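Local structure of lipocalin (Argas monolakensis, 3BRN) at residues A[79-84]-A[94-99]; A[11-16]-A[100-105]; A[18-23]-A[48-53]; A[29-34]-A[115-120]. The protein binds serotonin inside a lipocalin beta barrel and probably serves as a biogenic amine-binding protein of a soft tick. All coordinates share one frame; numbering follows the deposited sequence.

Contact 1 (A[79-84]-A[94-99]). With SRO (serotonin), chain C.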
# COMPACT_ATOMS: atom_id res chain seq x y z
N GLY A 79 -4.82 2.74 -15.41
CA GLY A 79 -6.13 2.32 -14.91
C GLY A 79 -5.99 2.01 -13.43
O GLY A 79 -5.27 2.71 -12.73
N ASP A 80 -6.48 0.86 -13.00
CA ASP A 80 -6.32 0.45 -11.61
C ASP A 80 -5.09 -0.41 -11.32
O ASP A 80 -4.98 -1.00 -10.24
CB ASP A 80 -7.59 -0.26 -11.10
CG ASP A 80 -7.89 -1.55 -11.85
OD1 ASP A 80 -7.18 -1.85 -12.83
OD2 ASP A 80 -8.87 -2.25 -11.49
N LYS A 81 -4.12 -0.39 -12.23
CA LYS A 81 -2.92 -1.21 -12.07
C LYS A 81 -1.68 -0.44 -11.61
O LYS A 81 -1.31 0.58 -12.20
CB LYS A 81 -2.58 -1.94 -13.38
CG LYS A 81 -3.69 -2.81 -13.91
CD LYS A 81 -4.07 -3.89 -12.92
CE LYS A 81 -5.34 -4.61 -13.40
NZ LYS A 81 -5.54 -5.88 -12.65
N ILE A 82 -1.06 -0.94 -10.55
CA ILE A 82 0.25 -0.47 -10.10
C ILE A 82 1.25 -1.57 -10.44
O ILE A 82 1.16 -2.69 -9.92
CB ILE A 82 0.29 -0.22 -8.57
CG1 ILE A 82 -0.67 0.91 -8.18
CG2 ILE A 82 1.73 0.12 -8.09
CD1 ILE A 82 -0.90 1.03 -6.68
N GLU A 83 2.08 -1.31 -11.44
CA GLU A 83 3.03 -2.30 -11.93
C GLU A 83 4.43 -1.99 -11.44
O GLU A 83 4.97 -0.93 -11.73
CB GLU A 83 3.02 -2.35 -13.46
CG GLU A 83 4.01 -3.35 -14.04
CD GLU A 83 3.64 -4.79 -13.72
OE1 GLU A 83 2.43 -5.11 -13.72
OE2 GLU A 83 4.56 -5.61 -13.51
N VAL A 84 5.00 -2.90 -10.65
CA VAL A 84 6.28 -2.67 -10.03
C VAL A 84 7.35 -3.55 -10.67
O VAL A 84 7.08 -4.70 -11.04
CB VAL A 84 6.23 -2.92 -8.49
CG1 VAL A 84 7.64 -2.98 -7.93
CG2 VAL A 84 5.44 -1.83 -7.80
N THR A 94 2.22 -7.05 -10.61
CA THR A 94 1.03 -6.21 -10.74
C THR A 94 0.19 -6.15 -9.47
O THR A 94 -0.35 -7.15 -9.00
CB THR A 94 0.17 -6.66 -11.93
OG1 THR A 94 1.00 -6.79 -13.09
CG2 THR A 94 -0.94 -5.65 -12.21
N THR A 95 0.08 -4.95 -8.90
CA THR A 95 -0.82 -4.71 -7.79
C THR A 95 -2.07 -4.00 -8.32
O THR A 95 -1.96 -3.05 -9.09
CB THR A 95 -0.12 -3.82 -6.76
OG1 THR A 95 0.91 -4.57 -6.10
CG2 THR A 95 -1.11 -3.28 -5.73
N THR A 96 -3.26 -4.44 -7.91
CA THR A 96 -4.50 -3.83 -8.39
C THR A 96 -5.16 -3.07 -7.23
O THR A 96 -5.34 -3.61 -6.15
CB THR A 96 -5.51 -4.90 -8.90
OG1 THR A 96 -4.88 -5.72 -9.89
CG2 THR A 96 -6.77 -4.26 -9.52
N VAL A 97 -5.59 -1.85 -7.51
CA VAL A 97 -6.29 -1.07 -6.49
C VAL A 97 -7.77 -1.46 -6.46
O VAL A 97 -8.47 -1.23 -7.43
CB VAL A 97 -6.15 0.43 -6.74
CG1 VAL A 97 -6.69 1.21 -5.54
CG2 VAL A 97 -4.68 0.80 -7.01
N LEU A 98 -8.20 -2.11 -5.39
CA LEU A 98 -9.60 -2.54 -5.28
C LEU A 98 -10.43 -1.41 -4.69
O LEU A 98 -11.63 -1.35 -4.89
CB LEU A 98 -9.71 -3.78 -4.39
CG LEU A 98 -8.84 -4.95 -4.84
CD1 LEU A 98 -9.07 -6.10 -3.90
CD2 LEU A 98 -9.19 -5.33 -6.30
N PHE A 99 -9.78 -0.60 -3.86
CA PHE A 99 -10.43 0.56 -3.27
C PHE A 99 -9.39 1.54 -2.73
O PHE A 99 -8.34 1.14 -2.27
CB PHE A 99 -11.40 0.14 -2.16
CG PHE A 99 -11.97 1.30 -1.38
CD1 PHE A 99 -13.12 1.94 -1.81
CD2 PHE A 99 -11.36 1.73 -0.21
CE1 PHE A 99 -13.64 3.02 -1.10
CE2 PHE A 99 -11.86 2.81 0.48
CZ PHE A 99 -13.01 3.44 0.05
OH SRO C . 4.49 2.89 -5.20
CZ3 SRO C . 3.71 1.84 -4.77
CH2 SRO C . 4.01 0.57 -5.27
CZ2 SRO C . 3.34 -0.55 -4.78
CE2 SRO C . 2.33 -0.33 -3.85
NE1 SRO C . 1.44 -1.13 -3.21
CD1 SRO C . 0.69 -0.38 -2.38
CG SRO C . 1.08 0.95 -2.50
CD2 SRO C . 2.10 0.97 -3.45
CE3 SRO C . 2.77 2.01 -3.90
CB SRO C . 0.47 2.13 -1.78
CA SRO C . -0.26 3.05 -2.78
NZ SRO C . -0.69 4.26 -2.06
O HOH W 1 -10.08 -1.80 -9.32
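Ile82 and Thr95 face each other across two neighbouring antiparallel strands, joined by a reciprocal pair of backbone hydrogen bonds: Ile82 N to Thr95 O and Thr95 N to Ile82 O, each 2.7 Å. A third bond, from Val97 N to Asp80 O at 2.9 Å, extends the ladder by one more step. The inward face of this ladder is the close-packed one. CD1 of Ile82 reaches CG2 of Val97 at 3.8 Å, the two side chains crossing at a slant, and Met108 of strand 105-109 touches both of them as well as Thr95. With CG1 of Ile82 turned beside the backbone N (chi1 -64°), CG2 is the branch left to approach the ligand, 3.7 Å from CH2 of serotonin. CG2 of Val84, one step further along on the same face, approaches that ring carbon to 3.8 Å. The other face, carrying Lys81, Glu83, Thr94 and Thr96, is polar and, apart from the buried Thr96, more open to solvent. There the Lys81 chain bends at chi2 (-60°) and runs alongside Thr96, which lets NZ donate to OG1 of Thr96 at 2.8 Å. Glu83 OE1 and Thr94 OG1 come together on the same face, but at a distance too short to be taken literally. Nearer the corner at Leu98, a water donates to both Asp80 OD2 and Val97 O, bridging side chain and backbone where the strands part. A mainly apolar face toward the ligand and a polar face outward is the division expected of a lipocalin barrel wall.

Contact 2 (A[11-16]-A[100-105])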
# COMPACT_ATOMS: atom_id res chain seq x y z
N GLY A 11 -16.06 1.84 -8.53
CA GLY A 11 -14.95 2.66 -9.00
C GLY A 11 -15.37 3.56 -10.14
O GLY A 11 -16.44 4.16 -10.11
N PRO A 12 -14.52 3.64 -11.17
CA PRO A 12 -13.27 2.89 -11.07
C PRO A 12 -12.29 3.55 -10.11
O PRO A 12 -12.53 4.66 -9.63
CB PRO A 12 -12.72 2.92 -12.50
CG PRO A 12 -13.36 4.12 -13.13
CD PRO A 12 -14.72 4.23 -12.51
N PHE A 13 -11.19 2.86 -9.84
CA PHE A 13 -10.15 3.37 -8.96
C PHE A 13 -8.85 3.60 -9.74
O PHE A 13 -8.37 2.71 -10.44
CB PHE A 13 -9.90 2.42 -7.79
CG PHE A 13 -11.06 2.32 -6.84
CD1 PHE A 13 -11.25 3.28 -5.86
CD2 PHE A 13 -11.96 1.28 -6.93
CE1 PHE A 13 -12.31 3.20 -4.98
CE2 PHE A 13 -13.02 1.18 -6.05
CZ PHE A 13 -13.20 2.15 -5.08
N GLN A 14 -8.29 4.80 -9.59
CA GLN A 14 -7.18 5.24 -10.43
C GLN A 14 -5.84 5.09 -9.69
O GLN A 14 -5.62 5.75 -8.68
CB GLN A 14 -7.38 6.69 -10.85
CG GLN A 14 -8.67 6.91 -11.63
CD GLN A 14 -8.97 8.38 -11.85
OE1 GLN A 14 -9.50 9.05 -10.96
NE2 GLN A 14 -8.69 8.87 -13.05
N ALA A 15 -5.00 4.18 -10.18
CA ALA A 15 -3.68 3.92 -9.64
C ALA A 15 -2.77 5.13 -9.42
O ALA A 15 -2.11 5.22 -8.40
CB ALA A 15 -2.98 2.83 -10.44
N TYR A 16 -2.67 6.04 -10.38
CA TYR A 16 -1.82 7.20 -10.15
C TYR A 16 -2.29 8.02 -8.93
O TYR A 16 -1.47 8.45 -8.12
CB TYR A 16 -1.64 8.07 -11.41
CG TYR A 16 -2.78 9.01 -11.68
CD1 TYR A 16 -3.85 8.61 -12.46
CD2 TYR A 16 -2.71 10.34 -11.28
CE1 TYR A 16 -4.86 9.48 -12.77
CE2 TYR A 16 -3.73 11.22 -11.59
CZ TYR A 16 -4.80 10.78 -12.33
OH TYR A 16 -5.85 11.63 -12.60
N SER A 100 -9.69 2.83 -2.78
CA SER A 100 -8.78 3.81 -2.19
C SER A 100 -9.55 5.09 -1.95
O SER A 100 -10.55 5.32 -2.60
CB SER A 100 -7.63 4.08 -3.16
OG SER A 100 -6.67 4.94 -2.57
N ASP A 101 -9.13 5.85 -0.94
CA ASP A 101 -9.69 7.19 -0.73
C ASP A 101 -8.69 8.26 -1.16
O ASP A 101 -8.93 9.45 -1.01
CB ASP A 101 -10.13 7.38 0.73
CG ASP A 101 -8.96 7.41 1.70
OD1 ASP A 101 -7.81 7.21 1.27
OD2 ASP A 101 -9.21 7.63 2.90
N TYR A 102 -7.55 7.81 -1.69
CA TYR A 102 -6.60 8.71 -2.34
C TYR A 102 -5.90 9.60 -1.32
O TYR A 102 -5.28 10.60 -1.67
CB TYR A 102 -7.31 9.57 -3.39
CG TYR A 102 -7.87 8.79 -4.55
CD1 TYR A 102 -7.38 7.53 -4.86
CD2 TYR A 102 -8.88 9.31 -5.34
CE1 TYR A 102 -7.88 6.80 -5.93
CE2 TYR A 102 -9.39 8.59 -6.41
CZ TYR A 102 -8.89 7.34 -6.70
OH TYR A 102 -9.40 6.63 -7.76
N ARG A 103 -6.00 9.22 -0.04
CA ARG A 103 -5.59 10.10 1.05
C ARG A 103 -4.88 9.31 2.15
O ARG A 103 -3.70 9.54 2.42
CB ARG A 103 -6.80 10.83 1.63
CG ARG A 103 -7.06 12.20 1.01
CD ARG A 103 -8.05 13.00 1.83
NE ARG A 103 -9.43 12.56 1.61
CZ ARG A 103 -10.50 13.29 1.88
NH1 ARG A 103 -10.36 14.51 2.39
NH2 ARG A 103 -11.71 12.81 1.64
N SER A 104 -5.60 8.39 2.77
CA SER A 104 -5.11 7.71 3.97
C SER A 104 -4.88 6.22 3.81
O SER A 104 -4.07 5.64 4.54
CB SER A 104 -6.03 7.98 5.16
OG SER A 104 -7.35 7.53 4.90
N CYS A 105 -5.65 5.56 2.96
CA CYS A 105 -5.60 4.10 2.91
C CYS A 105 -5.98 3.53 1.55
O CYS A 105 -6.70 4.16 0.77
CB CYS A 105 -6.49 3.50 4.01
SG CYS A 105 -8.24 3.87 3.80
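The CA atoms of Phe13 and Ser100, the nearest pair between 11-16 and 100-105, are 6.9 Å apart, so the turn of chain ahead of helix 15-20 meets the end of strand 99-100 and the loop after it without strand pairing, and side chains must span the gap. Tyr102 does most of this. Its ring reaches over from the loop, and OH accepts a nearly straight hydrogen bond from Gln14 N, 2.8 Å long with 174° at the hydrogen. CB of Gln14 lies 3.7 Å from the same OH, the amide and the phenol ring being turned 58° against each other. Gln14 is the N-cap of helix 15-20, the short helix before the first barrel strand, which lies against one side of the serotonin pocket in this lipocalin, and the tyrosine therefore grips the chain exactly where the helix begins. Phe13 comes in beside it: CE1 approaches Ser100 N to 3.4 Å, while its ring also meets that of Phe99. On the loop side, Ser100 OG accepts from Tyr102 N in an ST turn and is also bonded to Asp106, a residue of the serotonin pocket. Asp101 OD1 accepts from the backbone N atoms of Arg103, Ser104 and Cys105, and OD2 takes the Ser104 hydroxyl on its syn lone pair.

Contact 3 (A[18-23]-A[48-53]). With SRO (serotonin), chain C.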
# COMPACT_ATOMS: atom_id res chain seq x y z
N SER A 18 -3.98 6.75 -6.31
CA SER A 18 -3.63 5.95 -5.16
C SER A 18 -2.14 6.11 -4.79
O SER A 18 -1.79 6.28 -3.62
CB SER A 18 -3.95 4.46 -5.43
OG SER A 18 -3.44 3.67 -4.37
N VAL A 19 -1.27 5.98 -5.78
CA VAL A 19 0.17 6.03 -5.55
C VAL A 19 0.63 7.43 -5.11
O VAL A 19 1.52 7.57 -4.28
CB VAL A 19 0.94 5.60 -6.81
CG1 VAL A 19 2.44 5.85 -6.66
CG2 VAL A 19 0.62 4.14 -7.16
N ASN A 20 0.02 8.49 -5.61
CA ASN A 20 0.29 9.81 -5.09
C ASN A 20 -0.27 10.07 -3.73
O ASN A 20 0.30 10.77 -2.97
CB ASN A 20 -0.26 10.86 -6.02
CG ASN A 20 0.49 10.96 -7.28
OD1 ASN A 20 1.65 10.73 -7.35
ND2 ASN A 20 -0.20 11.37 -8.29
N GLY A 21 -1.44 9.55 -3.46
CA GLY A 21 -2.07 9.68 -2.15
C GLY A 21 -2.27 11.13 -1.76
O GLY A 21 -2.49 11.98 -2.62
N PRO A 22 -2.02 11.45 -0.48
CA PRO A 22 -2.28 12.79 0.03
C PRO A 22 -1.29 13.80 -0.55
O PRO A 22 -1.45 15.00 -0.34
CB PRO A 22 -2.05 12.63 1.53
CG PRO A 22 -0.98 11.59 1.62
CD PRO A 22 -1.25 10.63 0.48
N GLY A 23 -0.26 13.30 -1.23
CA GLY A 23 0.77 14.16 -1.80
C GLY A 23 1.97 14.37 -0.89
O GLY A 23 2.74 15.31 -1.07
N ASN A 48 7.98 12.90 -7.21
CA ASN A 48 7.26 13.78 -8.12
C ASN A 48 5.88 13.23 -8.49
O ASN A 48 5.67 12.02 -8.50
CB ASN A 48 8.10 14.02 -9.38
CG ASN A 48 8.81 12.77 -9.84
OD1 ASN A 48 8.94 11.80 -9.09
ND2 ASN A 48 9.29 12.79 -11.08
N THR A 49 4.94 14.14 -8.72
CA THR A 49 3.57 13.75 -9.01
C THR A 49 3.45 12.86 -10.26
O THR A 49 4.13 13.07 -11.26
CB THR A 49 2.64 14.97 -9.11
OG1 THR A 49 2.60 15.63 -7.84
CG2 THR A 49 1.23 14.55 -9.49
N LEU A 50 2.77 11.73 -10.08
CA LEU A 50 2.45 10.82 -11.17
C LEU A 50 1.16 11.26 -11.83
O LEU A 50 0.24 11.73 -11.16
CB LEU A 50 2.26 9.40 -10.65
CG LEU A 50 3.45 8.44 -10.66
CD1 LEU A 50 3.02 7.09 -10.05
CD2 LEU A 50 3.95 8.27 -12.09
N SER A 51 1.11 11.13 -13.15
CA SER A 51 -0.12 11.28 -13.91
C SER A 51 -0.31 9.95 -14.62
O SER A 51 0.55 9.10 -14.53
CB SER A 51 -0.02 12.43 -14.91
OG SER A 51 1.13 12.27 -15.73
N GLU A 52 -1.43 9.78 -15.30
CA GLU A 52 -1.80 8.49 -15.90
C GLU A 52 -0.75 7.96 -16.89
O GLU A 52 -0.32 8.68 -17.79
CB GLU A 52 -3.16 8.62 -16.61
CG GLU A 52 -3.61 7.35 -17.32
CD GLU A 52 -4.01 6.27 -16.35
OE1 GLU A 52 -4.06 6.57 -15.14
OE2 GLU A 52 -4.26 5.13 -16.78
N GLY A 53 -0.47 6.67 -16.79
CA GLY A 53 0.44 5.99 -17.73
C GLY A 53 1.94 6.16 -17.51
O GLY A 53 2.75 5.60 -18.25
OH SRO C . 4.49 2.89 -5.20
CZ3 SRO C . 3.71 1.84 -4.77
CH2 SRO C . 4.01 0.57 -5.27
CZ2 SRO C . 3.34 -0.55 -4.78
CE2 SRO C . 2.33 -0.33 -3.85
NE1 SRO C . 1.44 -1.13 -3.21
CD1 SRO C . 0.69 -0.38 -2.38
CG SRO C . 1.08 0.95 -2.50
CD2 SRO C . 2.10 0.97 -3.45
CE3 SRO C . 2.77 2.01 -3.90
CB SRO C . 0.47 2.13 -1.78
CA SRO C . -0.26 3.05 -2.78
NZ SRO C . -0.69 4.26 -2.06
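Asn20 turns its CG beside the backbone N, opposite the carbonyl carbon (chi1 -71°), and a chi2 of -30° then lays the amide against the backbone of Leu50. Both ends of that amide are used. OD1 accepts from Leu50 N at 3.1 Å, in the carbonyl plane and on a lone pair, with an almost straight 171° at the hydrogen. ND2 donates to Leu50 O at 2.9 Å, and this acceptor lies close to the plane of the Asn20 amide. One side chain thus satisfies the N-H and the C=O of a single loop residue, and the pair of bonds fixes the rotation of the amide. Thr49 adds a lighter touch, its CG2 standing 3.7 Å from ND2 of Asn20. Here the last turn of helix 15-20, which borders the ligand pocket of this lipocalin barrel, is tied to the loop that joins strands 42-44 and 55-64. Gly21 ends the helix with positive phi, and the chain reverses through a type II' beta turn closed by Gly23 N on Asn20 O. Beneath the amide the contact becomes apolar: CD1 of Leu50 meets CG1 of Val19 at 3.7 Å, the two side chains crossing, and Val77 of strand 67-78 touches both. That CG1 branch of Val19 also looks toward the ligand, 3.9 Å from OH of serotonin. One residue earlier, the carbonyl O of Ser18 accepts a 2.8 Å hydrogen bond from the serotonin amine NZ, while Asp106 OD2 gives the ligand a second hydrogen-bonding partner.

Contact 4 (A[29-34]-A[115-120]); sequences LRKTTK and YELWVH. With SRO (serotonin), chain C.
Leu117 O is gripped by two successive backbone N-H groups of the neighbouring strand, Arg30 N at 2.8 Å and Lys31 N at 3.3 Å. Leu117 N returns a bond to Lys31 O, also 2.8 Å. Two residues facing one make this a classic beta bulge, and the register moves by one between the Leu29-Trp118 pair and the Lys31-Leu117 pair. Further along, Thr33 and Tyr115 exchange bonds: Thr33 N donates to Tyr115 O, and OG1 of Thr33, set between its own N and carbonyl carbon (chi1 59°), accepts from Tyr115 N at 2.8 Å. In the lipocalin barrel these strands, 26-32 and 115-120, form part of the wall behind serotonin. Trp118 is sandwiched there. CB of Leu29 sits over the six-membered ring, 3.8 Å from its centroid in a CH-pi contact, while CD1 of serotonin covers the opposite face, 3.3 Å from CE2 of Trp118. At the indole edge, in plane, NE1 donates to OE1 of Glu116 at 2.8 Å, which helps to fix the turn of the ring. A water donates to the other carboxylate oxygen, OE2, and is also hydrogen-bonded to Thr32 OG1. Outside the barrel, the Lys31 chain runs alongside Leu117 and ends in a salt bridge to Asp133 of helix 131-140.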
# COMPACT_ATOMS: atom_id res chain seq x y z
N LEU A 29 2.39 -1.23 5.05
CA LEU A 29 1.53 -2.38 4.77
C LEU A 29 0.98 -2.79 6.12
O LEU A 29 1.75 -3.18 6.99
CB LEU A 29 2.32 -3.53 4.14
CG LEU A 29 1.57 -4.87 3.98
CD1 LEU A 29 0.34 -4.64 3.11
CD2 LEU A 29 2.50 -5.84 3.26
N ARG A 30 -0.30 -2.46 6.37
CA ARG A 30 -0.92 -2.64 7.67
C ARG A 30 -1.39 -4.08 7.91
O ARG A 30 -1.21 -4.62 9.01
CB ARG A 30 -2.08 -1.65 7.85
CG ARG A 30 -2.88 -1.77 9.15
CD ARG A 30 -2.00 -1.59 10.41
NE ARG A 30 -2.78 -1.81 11.63
CZ ARG A 30 -3.13 -3.01 12.09
NH1 ARG A 30 -2.75 -4.12 11.47
NH2 ARG A 30 -3.85 -3.11 13.19
N LYS A 31 -2.11 -4.64 6.95
CA LYS A 31 -2.58 -6.04 7.06
C LYS A 31 -2.42 -6.70 5.71
O LYS A 31 -2.68 -6.06 4.70
CB LYS A 31 -4.06 -6.10 7.46
CG LYS A 31 -4.43 -5.36 8.75
CD LYS A 31 -5.90 -5.56 9.08
CE LYS A 31 -6.30 -4.78 10.33
NZ LYS A 31 -7.76 -4.54 10.36
N THR A 32 -2.21 -8.02 5.71
CA THR A 32 -2.16 -8.78 4.45
C THR A 32 -2.66 -10.21 4.69
O THR A 32 -2.64 -10.70 5.82
CB THR A 32 -0.73 -8.77 3.83
OG1 THR A 32 -0.71 -9.56 2.63
CG2 THR A 32 0.32 -9.33 4.80
N THR A 33 -3.20 -10.84 3.64
CA THR A 33 -3.54 -12.26 3.70
C THR A 33 -2.35 -13.12 3.28
O THR A 33 -2.46 -14.34 3.20
CB THR A 33 -4.77 -12.61 2.83
OG1 THR A 33 -4.51 -12.25 1.47
CG2 THR A 33 -6.03 -11.86 3.34
N LYS A 34 -1.23 -12.50 2.93
CA LYS A 34 -0.03 -13.29 2.63
C LYS A 34 0.84 -13.38 3.89
O LYS A 34 1.19 -12.35 4.48
CB LYS A 34 0.77 -12.65 1.48
CG LYS A 34 2.16 -13.24 1.27
CD LYS A 34 2.82 -12.65 0.04
CE LYS A 34 4.34 -12.85 0.05
NZ LYS A 34 5.00 -12.14 -1.09
N TYR A 115 -4.65 -10.28 -0.55
CA TYR A 115 -5.21 -8.99 -0.27
C TYR A 115 -4.41 -8.19 0.73
O TYR A 115 -3.85 -8.73 1.60
CB TYR A 115 -6.68 -9.09 0.14
CG TYR A 115 -7.50 -9.78 -0.90
CD1 TYR A 115 -7.78 -9.16 -2.06
CD2 TYR A 115 -7.90 -11.08 -0.74
CE1 TYR A 115 -8.48 -9.77 -3.02
CE2 TYR A 115 -8.61 -11.71 -1.71
CZ TYR A 115 -8.89 -11.05 -2.85
OH TYR A 115 -9.57 -11.60 -3.85
N GLU A 116 -4.45 -6.87 0.59
CA GLU A 116 -3.56 -5.99 1.35
C GLU A 116 -4.28 -4.73 1.77
O GLU A 116 -4.97 -4.10 0.97
CB GLU A 116 -2.36 -5.59 0.49
CG GLU A 116 -1.49 -6.78 0.09
CD GLU A 116 -0.33 -6.38 -0.81
OE1 GLU A 116 -0.34 -5.24 -1.33
OE2 GLU A 116 0.54 -7.25 -1.09
N LEU A 117 -4.00 -4.29 2.99
CA LEU A 117 -4.45 -2.98 3.43
C LEU A 117 -3.21 -2.13 3.66
O LEU A 117 -2.38 -2.46 4.50
CB LEU A 117 -5.24 -3.11 4.74
CG LEU A 117 -5.63 -1.82 5.46
CD1 LEU A 117 -6.57 -0.98 4.61
CD2 LEU A 117 -6.27 -2.16 6.80
N TRP A 118 -3.11 -1.02 2.95
CA TRP A 118 -2.03 -0.09 3.12
C TRP A 118 -2.55 1.17 3.76
O TRP A 118 -3.60 1.61 3.43
CB TRP A 118 -1.38 0.20 1.79
CG TRP A 118 -0.69 -0.89 1.13
CD1 TRP A 118 -1.25 -1.87 0.44
CD2 TRP A 118 0.70 -1.12 1.10
NE1 TRP A 118 -0.32 -2.70 -0.04
CE2 TRP A 118 0.91 -2.27 0.37
CE3 TRP A 118 1.80 -0.47 1.64
CZ2 TRP A 118 2.16 -2.77 0.11
CZ3 TRP A 118 3.04 -0.98 1.40
CH2 TRP A 118 3.21 -2.10 0.64
N VAL A 119 -1.83 1.71 4.73
CA VAL A 119 -2.30 2.90 5.44
C VAL A 119 -1.22 3.98 5.49
O VAL A 119 -0.05 3.69 5.73
CB VAL A 119 -2.81 2.59 6.87
CG1 VAL A 119 -3.48 3.82 7.49
CG2 VAL A 119 -3.79 1.42 6.84
N HIS A 120 -1.62 5.20 5.13
CA HIS A 120 -0.72 6.35 5.12
C HIS A 120 -0.14 6.63 6.51
O HIS A 120 -0.83 6.48 7.51
CB HIS A 120 -1.48 7.58 4.61
CG HIS A 120 -0.59 8.74 4.28
ND1 HIS A 120 -0.39 9.79 5.16
CD2 HIS A 120 0.20 8.98 3.22
CE1 HIS A 120 0.51 10.61 4.65
NE2 HIS A 120 0.89 10.15 3.47
OH SRO C . 4.49 2.89 -5.20
CZ3 SRO C . 3.71 1.84 -4.77
CH2 SRO C . 4.01 0.57 -5.27
CZ2 SRO C . 3.34 -0.55 -4.78
CE2 SRO C . 2.33 -0.33 -3.85
NE1 SRO C . 1.44 -1.13 -3.21
CD1 SRO C . 0.69 -0.38 -2.38
CG SRO C . 1.08 0.95 -2.50
CD2 SRO C . 2.10 0.97 -3.45
CE3 SRO C . 2.77 2.01 -3.90
CB SRO C . 0.47 2.13 -1.78
CA SRO C . -0.26 3.05 -2.78
NZ SRO C . -0.69 4.26 -2.06
O HOH W 2 1.35 -8.73 1.22

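Overall arrangement
Three of the four contacts touch the same serotonin: contact 1 supplies part of the apolar wall, contact 3 the helix carbonyl that takes the amine, and contact 4 the face of the Trp118 ring. Contact 2 lies beside them, with the Ser100 side chain about 6 Å from the ligand. Contacts 1 and 2 have centres about 10 Å apart, as do contacts 2 and 3, which share helix 15-20; Gly79 O and Ala15 N, 3.0 Å apart, probably join the first pair. Contacts 3 and 4 are furthest apart, centres about 19 Å, yet Pro22 packs on His120. Ser104 O and His120 N, 2.6 Å apart, probably bond contact 2 to contact 4.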